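Local coordinates for beta-lactamase inhibitory protein BLIP-I (Streptomyces exfoliatus, PDB 3GMV), which inhibits beta-lactamases, probably by docking onto the enzyme through its concave beta-sheet, at residues A[38-42]-A[53-57]; A[78-82]-A[152-156]. All coordinates share one frame; numbering follows the deposited sequence.

Interaction 1: A[38-42]-A[53-57]; sequences DSILC and GGFSF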
loop_
_atom_site.group_PDB
_atom_site.type_symbol
_atom_site.label_atom_id
_atom_site.label_comp_id
_atom_site.label_asym_id
_atom_site.label_seq_id
_atom_site.Cartn_x
_atom_site.Cartn_y
_atom_site.Cartn_z
ATOM N N ASP A 38 -18.008 -5.888 -0.890
ATOM C CA ASP A 38 -17.745 -6.482 -2.205
ATOM C C ASP A 38 -16.244 -6.758 -2.432
ATOM O O ASP A 38 -15.862 -7.402 -3.417
ATOM C CB ASP A 38 -18.247 -5.563 -3.318
ATOM C CG ASP A 38 -19.777 -5.510 -3.392
ATOM O OD1 ASP A 38 -20.443 -6.312 -2.737
ATOM O OD2 ASP A 38 -20.291 -4.652 -4.117
ATOM N N SER A 39 -15.397 -6.256 -1.535
ATOM C CA SER A 39 -13.947 -6.345 -1.712
ATOM C C SER A 39 -13.376 -7.705 -1.291
ATOM O O SER A 39 -14.121 -8.614 -0.929
ATOM C CB SER A 39 -13.279 -5.199 -0.959
ATOM O OG SER A 39 -13.689 -3.940 -1.545
ATOM N N ILE A 40 -12.056 -7.862 -1.381
ATOM C CA ILE A 40 -11.424 -9.090 -0.898
ATOM C C ILE A 40 -10.349 -8.676 0.050
ATOM O O ILE A 40 -9.635 -7.713 -0.234
ATOM C CB ILE A 40 -10.747 -9.854 -2.093
ATOM C CG1 ILE A 40 -11.826 -10.381 -3.058
ATOM C CG2 ILE A 40 -9.898 -11.006 -1.574
ATOM C CD1 ILE A 40 -11.283 -10.946 -4.389
ATOM N N LEU A 41 -10.148 -9.438 1.127
ATOM C CA LEU A 41 -9.041 -9.173 2.044
ATOM C C LEU A 41 -8.366 -10.517 2.302
ATOM O O LEU A 41 -9.055 -11.513 2.565
ATOM C CB LEU A 41 -9.605 -8.648 3.368
ATOM C CG LEU A 41 -8.655 -8.212 4.483
ATOM C CD1 LEU A 41 -7.808 -7.068 3.995
ATOM C CD2 LEU A 41 -9.486 -7.773 5.706
ATOM N N CYS A 42 -7.041 -10.549 2.198
ATOM C CA CYS A 42 -6.269 -11.788 2.410
ATOM C C CYS A 42 -5.167 -11.484 3.428
ATOM O O CYS A 42 -4.457 -10.494 3.296
ATOM C CB CYS A 42 -5.628 -12.277 1.101
ATOM S SG CYS A 42 -6.758 -12.393 -0.352
ATOM N N GLY A 53 -3.349 -8.067 2.315
ATOM C CA GLY A 53 -3.625 -7.264 1.116
ATOM C C GLY A 53 -5.139 -7.086 1.007
ATOM O O GLY A 53 -5.914 -8.011 1.318
ATOM N N GLY A 54 -5.577 -5.909 0.560
ATOM C CA GLY A 54 -7.007 -5.656 0.322
ATOM C C GLY A 54 -7.179 -5.226 -1.129
ATOM O O GLY A 54 -6.341 -4.478 -1.666
ATOM N N PHE A 55 -8.242 -5.697 -1.776
ATOM C CA PHE A 55 -8.436 -5.468 -3.198
ATOM C C PHE A 55 -9.867 -5.008 -3.418
ATOM O O PHE A 55 -10.803 -5.660 -2.948
ATOM C CB PHE A 55 -8.191 -6.806 -3.928
ATOM C CG PHE A 55 -6.875 -7.378 -3.590
ATOM C CD1 PHE A 55 -5.716 -6.791 -4.097
ATOM C CD2 PHE A 55 -6.766 -8.395 -2.653
ATOM C CE1 PHE A 55 -4.454 -7.284 -3.741
ATOM C CE2 PHE A 55 -5.511 -8.913 -2.298
ATOM C CZ PHE A 55 -4.343 -8.360 -2.824
ATOM N N SER A 56 -10.043 -3.916 -4.153
ATOM C CA SER A 56 -11.396 -3.406 -4.415
ATOM C C SER A 56 -11.652 -3.313 -5.895
ATOM O O SER A 56 -10.704 -3.140 -6.690
ATOM C CB SER A 56 -11.610 -2.054 -3.744
ATOM O OG SER A 56 -11.559 -2.228 -2.327
ATOM N N PHE A 57 -12.926 -3.453 -6.257
ATOM C CA PHE A 57 -13.349 -3.640 -7.653
ATOM C C PHE A 57 -14.341 -2.591 -8.139
ATOM O O PHE A 57 -15.129 -2.100 -7.370
ATOM C CB PHE A 57 -13.963 -5.030 -7.794
ATOM C CG PHE A 57 -12.988 -6.107 -7.448
ATOM C CD1 PHE A 57 -12.815 -6.519 -6.127
ATOM C CD2 PHE A 57 -12.140 -6.588 -8.420
ATOM C CE1 PHE A 57 -11.862 -7.477 -5.801
ATOM C CE2 PHE A 57 -11.189 -7.565 -8.112
ATOM C CZ PHE A 57 -11.032 -7.998 -6.822
HETATM O O HOH W 1 -14.862 -3.893 -4.247
#
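A beta hairpin in the first half of the eight-stranded antiparallel sheet brings Ile40, Leu41 and Cys42 against Phe55, Gly54 and Gly53. Ile40 and Phe55 form one hydrogen-bonded pair, with Ile40 N to Phe55 O at 3.0 Å and Phe55 N to Ile40 O at 2.9 Å; Cys42 and Gly53 form the next, also bonded both ways. Between them lies the non-hydrogen-bonded pair Leu41 and Gly54, where the alpha carbons close to 4.4 Å.

Ile40, Cys42 and Phe55 share the face of the sheet that packs on helix 17-24, the helical layer of this two-layer alpha/beta sandwich. Cys42 SG, disulfide-bonded to Cys30, lies at the edge of the Phe55 ring near its plane, 4.2 Å from CE2. Its chi1 of -50° sets the sulfur beside its own backbone N, and the Phe55 ring reaches back over the bare CA of Gly53 in its own strand. Ile40 stretches the other way: CD1 ends 3.8 Å from Phe57 CE1. Phe17 touches both side chains, Trp21 adds to the cover of Ile40, and Val20 lies on Phe57 and Phe55.

Leu41 and Ser56 belong to the other face. Leu41 turns CD1 back over the partner backbone, 3.4 Å from Gly53 O. Past the last bridge, Ser39 OG and Ser56 OG meet at 2.8 Å, and a water bound to Ser39 OG accepts from Phe57 N, 2.8 Å away, so a hydroxyl pair and a water link the chains where the backbone pairing has stopped.

Interaction 2: A[78-82]-A[152-156]; sequences SVKLS and QRSLT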
loop_
_atom_site.group_PDB
_atom_site.type_symbol
_atom_site.label_atom_id
_atom_site.label_comp_id
_atom_site.label_asym_id
_atom_site.label_seq_id
_atom_site.Cartn_x
_atom_site.Cartn_y
_atom_site.Cartn_z
ATOM N N SER A 78 15.163 4.472 8.463
ATOM C CA SER A 78 16.091 5.520 8.813
ATOM C C SER A 78 15.514 6.909 8.686
ATOM O O SER A 78 16.234 7.916 8.861
ATOM C CB SER A 78 17.310 5.416 7.916
ATOM O OG SER A 78 16.965 5.562 6.561
ATOM N N VAL A 79 14.225 7.010 8.366
ATOM C CA VAL A 79 13.673 8.353 8.168
ATOM C C VAL A 79 13.671 9.149 9.480
ATOM O O VAL A 79 13.436 8.583 10.572
ATOM C CB VAL A 79 12.257 8.292 7.520
ATOM C CG1 VAL A 79 11.244 7.555 8.476
ATOM C CG2 VAL A 79 11.752 9.691 7.146
ATOM N N LYS A 80 13.980 10.448 9.367
ATOM C CA LYS A 80 14.098 11.366 10.491
ATOM C C LYS A 80 13.094 12.497 10.348
ATOM O O LYS A 80 12.650 12.803 9.239
ATOM C CB LYS A 80 15.507 12.004 10.488
ATOM C CG LYS A 80 16.655 11.026 10.667
ATOM C CD LYS A 80 16.556 10.200 11.971
ATOM C CE LYS A 80 17.643 9.105 11.981
ATOM N NZ LYS A 80 17.353 8.168 13.117
ATOM N N LEU A 81 12.755 13.142 11.465
ATOM C CA LEU A 81 11.912 14.331 11.410
ATOM C C LEU A 81 12.540 15.396 10.525
ATOM O O LEU A 81 11.849 16.105 9.815
ATOM C CB LEU A 81 11.628 14.869 12.823
ATOM C CG LEU A 81 10.613 15.997 12.903
ATOM C CD1 LEU A 81 9.280 15.605 12.234
ATOM C CD2 LEU A 81 10.444 16.323 14.382
ATOM N N SER A 82 13.868 15.484 10.519
ATOM C CA SER A 82 14.547 16.448 9.643
ATOM C C SER A 82 14.144 16.233 8.166
ATOM O O SER A 82 13.860 17.192 7.422
ATOM C CB SER A 82 16.063 16.258 9.795
ATOM O OG SER A 82 16.791 17.229 9.039
ATOM N N GLN A 152 3.215 12.342 9.739
ATOM C CA GLN A 152 4.208 11.631 10.533
ATOM C C GLN A 152 3.750 11.375 11.963
ATOM O O GLN A 152 2.982 12.139 12.534
ATOM C CB GLN A 152 5.577 12.329 10.520
ATOM C CG GLN A 152 5.626 13.626 11.311
ATOM C CD GLN A 152 5.890 13.404 12.798
ATOM O OE1 GLN A 152 6.402 12.362 13.216
ATOM N NE2 GLN A 152 5.552 14.387 13.589
ATOM N N ARG A 153 4.222 10.266 12.516
ATOM C CA ARG A 153 3.893 9.890 13.884
ATOM C C ARG A 153 5.173 9.567 14.629
ATOM O O ARG A 153 5.885 8.627 14.281
ATOM C CB ARG A 153 2.997 8.657 13.859
ATOM C CG ARG A 153 3.711 7.437 13.214
ATOM C CD ARG A 153 3.181 6.086 13.724
ATOM N NE ARG A 153 3.979 4.932 13.298
ATOM C CZ ARG A 153 3.507 3.933 12.536
ATOM N NH1 ARG A 153 4.291 2.903 12.203
ATOM N NH2 ARG A 153 2.235 3.945 12.128
ATOM N N SER A 154 5.480 10.388 15.631
ATOM C CA SER A 154 6.542 10.094 16.584
ATOM C C SER A 154 7.945 10.141 16.042
ATOM O O SER A 154 8.846 9.602 16.683
ATOM C CB SER A 154 6.334 8.714 17.244
ATOM O OG SER A 154 5.124 8.737 17.976
ATOM N N LEU A 155 8.162 10.782 14.890
ATOM C CA LEU A 155 9.528 10.880 14.378
ATOM C C LEU A 155 10.418 11.684 15.299
ATOM O O LEU A 155 9.948 12.605 15.976
ATOM C CB LEU A 155 9.560 11.512 12.987
ATOM C CG LEU A 155 8.992 10.661 11.853
ATOM C CD1 LEU A 155 9.104 11.494 10.572
ATOM C CD2 LEU A 155 9.709 9.296 11.722
ATOM N N THR A 156 11.709 11.363 15.274
ATOM C CA THR A 156 12.753 12.104 15.983
ATOM C C THR A 156 13.581 12.769 14.916
ATOM O O THR A 156 13.850 12.139 13.883
ATOM C CB THR A 156 13.742 11.140 16.705
ATOM O OG1 THR A 156 13.037 10.399 17.698
ATOM C CG2 THR A 156 14.857 11.930 17.399
ATOM O OXT THR A 156 14.000 13.911 15.066
HETATM O O HOH W 2 12.992 9.362 13.383
#
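Leu155 packs its whole isobutyl group against the turn leading into helix 81-84. With chi1 at -70°, CG swings beside the backbone N and the two methyls divide the work: CD2 meets Val79 CG1 at 4.0 Å, the side chains crossing at about a right angle, while CD1 lies against Lys80 O. Leu155 CB rests on Leu81 CB, and Ala129 and Tyr84 also touch the leucine, so this side is close and mostly apolar, the methyls also covering the Val79 and Lys80 carbonyls.

The carboxylate itself sits tight on Leu81, whose CB is 3.4 Å from Thr156 OXT. Thr156 O takes the Leu81 N-H at 2.8 Å in an almost straight bond (174° at the hydrogen), yet the donor stands well above the carboxylate plane. The loose side is the exposed side chains of Thr156 and Lys80, with a water that accepts from Thr156 N and donates to Val79 O.

Gln152, bent at chi2, folds back so that OE1 accepts Leu155 N at 2.9 Å, a side-chain-to-backbone bond closing the turn. With Lys80 as N-cap, the negatively charged C-terminal carboxylate meets a first-turn N-H of the helix, an anion at a helix N terminus.

How the interactions relate
From the N terminus the chain passes its first helices and reaches 38-42, then turns back within ten residues to 53-57, so interaction 1 closes a local hairpin. It goes on through strand 63-69 before 78-82 opens interaction 2, whose longer loop takes in helix 93-99, three whole strands and most of strand 146-153 and closes at the C terminus. The two are in series, neither nested nor crossed, on opposite sides of the chain's centre with centres about 31 Å apart. Both reach the same sheet: interaction 1 joins neighbouring strands near one edge, and interaction 2 ties the end of outermost strand 146-153 and its tail to the start of helix 81-84 and the loop before it.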